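Local coordinates for protein lipase aflb (Neosartorya fumigata, PDB 6IDY) that is a lipase that probably hydrolyses ester bonds of acylglycerol lipids, at residues Thr176-Ala190 with Leu365-Leu378. Numbering follows the deposited sequence.
Sequences TYYFNFGKLGSAADA and LYNPLAWALAVDAL. With CA (calcium ion), chain D.
With CG of Phe181 anti to its carbonyl carbon (chi1 -77°) and that of Trp371 likewise (chi1 -83°), the two side chains run antiparallel and lie ring on ring. The stack joins the loop and 3-10 segment after helix 173-178 to helix 368-379, on one side of the mainly parallel sheet of an alpha/beta-hydrolase fold. It is offset: the Phe181 ring and the five-membered ring of Trp371 have centroids 4.0 Å apart, planes tilted by 11°. The benzo edge of the indole abuts backbone, CZ2 lying 3.4 Å from Asn180 O, while NE1 donates a 2.8 Å hydrogen bond to Leu365 O, close to the ring plane, which with the stack helps fix the ring's rotation. Leu365 sets CB against the amide of Asn180, 3.6 Å from CG, whose polar end is held by Thr411 of helix 405-412, and sends CD2 to the edge of the Phe181 ring. Beyond the stack, Ala187 CB meets Val375 CG2 at 3.6 Å, and Leu184 and Leu378 meet tip to tip. Strand 227-232 backs the contact, Leu230 touching Phe181 and Ala228 touching Leu378. At the helix's far end, Ala377 O binds the calcium ion at 2.2 Å.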
loop_
_atom_site.group_PDB
_atom_site.type_symbol
_atom_site.label_atom_id
_atom_site.label_comp_id
_atom_site.label_asym_id
_atom_site.label_seq_id
_atom_site.Cartn_x
_atom_site.Cartn_y
_atom_site.Cartn_z
ATOM N N THR A 176 -2.054 -2.670 8.050
ATOM C CA THR A 176 -2.679 -2.382 6.754
ATOM C C THR A 176 -3.528 -3.539 6.234
ATOM O O THR A 176 -4.715 -3.358 5.941
ATOM C CB THR A 176 -1.615 -2.006 5.716
ATOM O OG1 THR A 176 -0.986 -0.807 6.140
ATOM C CG2 THR A 176 -2.183 -1.840 4.282
ATOM N N TYR A 177 -2.918 -4.718 6.144
ATOM C CA TYR A 177 -3.556 -5.890 5.565
ATOM C C TYR A 177 -4.428 -6.688 6.526
ATOM O O TYR A 177 -5.232 -7.489 6.065
ATOM C CB TYR A 177 -2.500 -6.761 4.897
ATOM C CG TYR A 177 -1.979 -6.089 3.645
ATOM C CD1 TYR A 177 -2.800 -5.907 2.534
ATOM C CD2 TYR A 177 -0.684 -5.583 3.590
ATOM C CE1 TYR A 177 -2.340 -5.259 1.391
ATOM C CE2 TYR A 177 -0.206 -4.943 2.443
ATOM C CZ TYR A 177 -1.037 -4.799 1.342
ATOM O OH TYR A 177 -0.581 -4.216 0.190
ATOM N N TYR A 178 -4.336 -6.419 7.834
ATOM C CA TYR A 178 -5.167 -7.060 8.854
ATOM C C TYR A 178 -6.657 -6.835 8.519
ATOM O O TYR A 178 -7.461 -7.757 8.647
ATOM C CB TYR A 178 -4.815 -6.484 10.245
ATOM C CG TYR A 178 -5.649 -7.016 11.390
ATOM C CD1 TYR A 178 -5.257 -8.148 12.095
ATOM C CD2 TYR A 178 -6.804 -6.356 11.802
ATOM C CE1 TYR A 178 -6.013 -8.635 13.163
ATOM C CE2 TYR A 178 -7.570 -6.833 12.866
ATOM C CZ TYR A 178 -7.174 -7.978 13.538
ATOM O OH TYR A 178 -7.920 -8.444 14.593
ATOM N N PHE A 179 -6.997 -5.620 8.046
ATOM C CA PHE A 179 -8.355 -5.204 7.708
ATOM C C PHE A 179 -8.754 -5.408 6.236
ATOM O O PHE A 179 -9.804 -4.906 5.819
ATOM C CB PHE A 179 -8.563 -3.741 8.124
ATOM C CG PHE A 179 -8.467 -3.481 9.609
ATOM C CD1 PHE A 179 -9.472 -3.906 10.473
ATOM C CD2 PHE A 179 -7.397 -2.767 10.138
ATOM C CE1 PHE A 179 -9.396 -3.648 11.842
ATOM C CE2 PHE A 179 -7.331 -2.492 11.506
ATOM C CZ PHE A 179 -8.334 -2.928 12.346
ATOM N N ASN A 180 -7.948 -6.140 5.446
ATOM C CA ASN A 180 -8.312 -6.363 4.050
ATOM C C ASN A 180 -7.630 -7.593 3.441
ATOM O O ASN A 180 -7.987 -8.708 3.808
ATOM C CB ASN A 180 -8.121 -5.096 3.182
ATOM C CG ASN A 180 -6.863 -4.334 3.477
ATOM O OD1 ASN A 180 -5.789 -4.683 2.999
ATOM N ND2 ASN A 180 -6.973 -3.274 4.258
ATOM N N PHE A 181 -6.674 -7.401 2.512
ATOM C CA PHE A 181 -6.030 -8.474 1.748
ATOM C C PHE A 181 -5.207 -9.478 2.573
ATOM O O PHE A 181 -4.781 -10.491 2.020
ATOM C CB PHE A 181 -5.215 -7.911 0.575
ATOM C CG PHE A 181 -6.094 -7.505 -0.590
ATOM C CD1 PHE A 181 -6.756 -8.464 -1.351
ATOM C CD2 PHE A 181 -6.258 -6.165 -0.926
ATOM C CE1 PHE A 181 -7.567 -8.090 -2.427
ATOM C CE2 PHE A 181 -7.064 -5.790 -2.009
ATOM C CZ PHE A 181 -7.707 -6.754 -2.755
ATOM N N GLY A 182 -5.089 -9.270 3.886
ATOM C CA GLY A 182 -4.482 -10.268 4.763
ATOM C C GLY A 182 -5.382 -11.498 4.782
ATOM O O GLY A 182 -4.935 -12.598 5.119
ATOM N N LYS A 183 -6.666 -11.308 4.358
ATOM C CA LYS A 183 -7.723 -12.323 4.244
ATOM C C LYS A 183 -7.902 -12.855 2.800
ATOM O O LYS A 183 -8.904 -13.520 2.522
ATOM C CB LYS A 183 -9.064 -11.758 4.749
ATOM C CG LYS A 183 -9.119 -11.446 6.241
ATOM C CD LYS A 183 -10.463 -10.831 6.596
ATOM C CE LYS A 183 -10.593 -10.467 8.051
ATOM N NZ LYS A 183 -9.989 -9.141 8.342
ATOM N N LEU A 184 -6.937 -12.584 1.888
ATOM C CA LEU A 184 -6.990 -13.035 0.484
ATOM C C LEU A 184 -7.107 -14.570 0.338
ATOM O O LEU A 184 -7.770 -15.048 -0.587
ATOM C CB LEU A 184 -5.788 -12.483 -0.313
ATOM C CG LEU A 184 -5.660 -12.847 -1.811
ATOM C CD1 LEU A 184 -6.816 -12.274 -2.640
ATOM C CD2 LEU A 184 -4.314 -12.404 -2.359
ATOM N N GLY A 185 -6.519 -15.307 1.282
ATOM C CA GLY A 185 -6.578 -16.767 1.342
ATOM C C GLY A 185 -7.990 -17.312 1.475
ATOM O O GLY A 185 -8.230 -18.478 1.156
ATOM N N SER A 186 -8.942 -16.468 1.937
ATOM C CA SER A 186 -10.356 -16.829 2.071
ATOM C C SER A 186 -11.086 -16.697 0.718
ATOM O O SER A 186 -12.212 -17.175 0.589
ATOM C CB SER A 186 -11.040 -15.933 3.100
ATOM O OG SER A 186 -10.390 -15.983 4.359
ATOM N N ALA A 187 -10.453 -16.035 -0.276
ATOM C CA ALA A 187 -11.048 -15.782 -1.592
ATOM C C ALA A 187 -10.334 -16.487 -2.741
ATOM O O ALA A 187 -10.952 -16.757 -3.773
ATOM C CB ALA A 187 -11.090 -14.282 -1.850
ATOM N N ALA A 188 -9.032 -16.749 -2.577
ATOM C CA ALA A 188 -8.171 -17.364 -3.588
ATOM C C ALA A 188 -7.286 -18.431 -2.943
ATOM O O ALA A 188 -7.210 -18.502 -1.709
ATOM C CB ALA A 188 -7.301 -16.287 -4.222
ATOM N N ASP A 189 -6.618 -19.263 -3.777
ATOM C CA ASP A 189 -5.677 -20.284 -3.311
ATOM C C ASP A 189 -4.335 -19.550 -3.142
ATOM O O ASP A 189 -3.380 -19.731 -3.908
ATOM C CB ASP A 189 -5.608 -21.463 -4.302
ATOM C CG ASP A 189 -6.910 -22.244 -4.436
ATOM O OD1 ASP A 189 -7.571 -22.486 -3.401
ATOM O OD2 ASP A 189 -7.266 -22.610 -5.574
ATOM N N ALA A 190 -4.325 -18.652 -2.145
ATOM C CA ALA A 190 -3.254 -17.733 -1.808
ATOM C C ALA A 190 -2.784 -17.926 -0.367
ATOM O O ALA A 190 -3.598 -18.076 0.546
ATOM C CB ALA A 190 -3.745 -16.309 -2.004
ATOM N N LEU A 365 -8.589 -1.038 -1.156
ATOM C CA LEU A 365 -8.259 -2.281 -0.432
ATOM C C LEU A 365 -9.512 -3.080 -0.017
ATOM O O LEU A 365 -9.433 -4.299 0.165
ATOM C CB LEU A 365 -7.385 -1.996 0.797
ATOM C CG LEU A 365 -5.969 -1.470 0.537
ATOM C CD1 LEU A 365 -5.387 -0.842 1.800
ATOM C CD2 LEU A 365 -5.058 -2.573 -0.014
ATOM N N TYR A 366 -10.657 -2.395 0.147
ATOM C CA TYR A 366 -11.905 -3.063 0.509
ATOM C C TYR A 366 -12.942 -2.989 -0.625
ATOM O O TYR A 366 -14.120 -3.248 -0.392
ATOM C CB TYR A 366 -12.467 -2.582 1.871
ATOM C CG TYR A 366 -12.703 -1.089 2.017
ATOM C CD1 TYR A 366 -13.726 -0.451 1.317
ATOM C CD2 TYR A 366 -11.971 -0.335 2.927
ATOM C CE1 TYR A 366 -13.968 0.913 1.473
ATOM C CE2 TYR A 366 -12.210 1.028 3.099
ATOM C CZ TYR A 366 -13.216 1.646 2.376
ATOM O OH TYR A 366 -13.439 2.994 2.524
ATOM N N ASN A 367 -12.505 -2.647 -1.849
ATOM C CA ASN A 367 -13.410 -2.551 -2.997
ATOM C C ASN A 367 -13.759 -3.951 -3.567
ATOM O O ASN A 367 -12.848 -4.753 -3.786
ATOM C CB ASN A 367 -12.846 -1.624 -4.077
ATOM C CG ASN A 367 -13.779 -1.472 -5.242
ATOM O OD1 ASN A 367 -13.765 -2.270 -6.178
ATOM N ND2 ASN A 367 -14.639 -0.471 -5.193
ATOM N N PRO A 368 -15.059 -4.259 -3.819
ATOM C CA PRO A 368 -15.414 -5.604 -4.319
ATOM C C PRO A 368 -14.849 -5.955 -5.688
ATOM O O PRO A 368 -14.505 -7.116 -5.907
ATOM C CB PRO A 368 -16.943 -5.607 -4.303
ATOM C CG PRO A 368 -17.331 -4.190 -4.282
ATOM C CD PRO A 368 -16.265 -3.435 -3.589
ATOM N N LEU A 369 -14.736 -4.964 -6.593
ATOM C CA LEU A 369 -14.154 -5.163 -7.922
ATOM C C LEU A 369 -12.648 -5.437 -7.793
ATOM O O LEU A 369 -12.148 -6.344 -8.458
ATOM C CB LEU A 369 -14.441 -3.971 -8.860
ATOM C CG LEU A 369 -13.825 -4.020 -10.272
ATOM C CD1 LEU A 369 -14.477 -5.103 -11.149
ATOM C CD2 LEU A 369 -13.869 -2.656 -10.941
ATOM N N ALA A 370 -11.950 -4.703 -6.888
ATOM C CA ALA A 370 -10.517 -4.908 -6.630
ATOM C C ALA A 370 -10.251 -6.368 -6.227
ATOM O O ALA A 370 -9.348 -6.999 -6.777
ATOM C CB ALA A 370 -10.034 -3.964 -5.541
ATOM N N TRP A 371 -11.082 -6.909 -5.317
ATOM C CA TRP A 371 -11.025 -8.294 -4.833
ATOM C C TRP A 371 -11.333 -9.308 -5.922
ATOM O O TRP A 371 -10.588 -10.276 -6.066
ATOM C CB TRP A 371 -11.974 -8.482 -3.649
ATOM C CG TRP A 371 -11.356 -8.049 -2.362
ATOM C CD1 TRP A 371 -11.078 -6.768 -1.971
ATOM C CD2 TRP A 371 -10.861 -8.905 -1.326
ATOM N NE1 TRP A 371 -10.457 -6.775 -0.745
ATOM C CE2 TRP A 371 -10.325 -8.074 -0.316
ATOM C CE3 TRP A 371 -10.832 -10.303 -1.144
ATOM C CZ2 TRP A 371 -9.747 -8.594 0.850
ATOM C CZ3 TRP A 371 -10.277 -10.815 0.022
ATOM C CH2 TRP A 371 -9.730 -9.967 0.996
ATOM N N ALA A 372 -12.411 -9.075 -6.704
ATOM C CA ALA A 372 -12.814 -9.955 -7.800
ATOM C C ALA A 372 -11.718 -10.011 -8.874
ATOM O O ALA A 372 -11.453 -11.081 -9.419
ATOM C CB ALA A 372 -14.131 -9.485 -8.396
ATOM N N LEU A 373 -11.034 -8.875 -9.123
ATOM C CA LEU A 373 -9.932 -8.819 -10.082
ATOM C C LEU A 373 -8.699 -9.533 -9.550
ATOM O O LEU A 373 -8.015 -10.203 -10.322
ATOM C CB LEU A 373 -9.600 -7.372 -10.468
ATOM C CG LEU A 373 -10.584 -6.696 -11.422
ATOM C CD1 LEU A 373 -10.462 -5.208 -11.327
ATOM C CD2 LEU A 373 -10.427 -7.202 -12.867
ATOM N N ALA A 374 -8.426 -9.408 -8.231
ATOM C CA ALA A 374 -7.295 -10.079 -7.586
ATOM C C ALA A 374 -7.463 -11.605 -7.692
ATOM O O ALA A 374 -6.519 -12.292 -8.060
ATOM C CB ALA A 374 -7.190 -9.653 -6.127
ATOM N N VAL A 375 -8.681 -12.112 -7.415
ATOM C CA VAL A 375 -9.061 -13.531 -7.467
ATOM C C VAL A 375 -8.949 -14.036 -8.910
ATOM O O VAL A 375 -8.332 -15.075 -9.149
ATOM C CB VAL A 375 -10.466 -13.769 -6.839
ATOM C CG1 VAL A 375 -10.979 -15.186 -7.100
ATOM C CG2 VAL A 375 -10.447 -13.477 -5.349
ATOM N N ASP A 376 -9.498 -13.274 -9.868
ATOM C CA ASP A 376 -9.430 -13.613 -11.288
ATOM C C ASP A 376 -7.974 -13.650 -11.802
ATOM O O ASP A 376 -7.636 -14.553 -12.568
ATOM C CB ASP A 376 -10.304 -12.662 -12.118
ATOM C CG ASP A 376 -10.246 -12.946 -13.596
ATOM O OD1 ASP A 376 -10.996 -13.837 -14.061
ATOM O OD2 ASP A 376 -9.436 -12.304 -14.282
ATOM N N ALA A 377 -7.121 -12.697 -11.365
ATOM C CA ALA A 377 -5.702 -12.631 -11.743
ATOM C C ALA A 377 -4.942 -13.872 -11.277
ATOM O O ALA A 377 -4.145 -14.425 -12.033
ATOM C CB ALA A 377 -5.054 -11.389 -11.148
ATOM N N LEU A 378 -5.189 -14.298 -10.029
ATOM C CA LEU A 378 -4.534 -15.452 -9.418
ATOM C C LEU A 378 -4.984 -16.796 -9.990
ATOM O O LEU A 378 -4.230 -17.763 -9.901
ATOM C CB LEU A 378 -4.719 -15.421 -7.894
ATOM C CG LEU A 378 -4.031 -14.263 -7.167
ATOM C CD1 LEU A 378 -4.544 -14.125 -5.760
ATOM C CD2 LEU A 378 -2.519 -14.423 -7.176
HETATM CA CA CA D . -2.393 -14.576 -13.385
HETATM O O HOH W 1 -1.954 -16.758 -12.622
HETATM O O HOH W 2 -0.215 -14.833 -14.367
#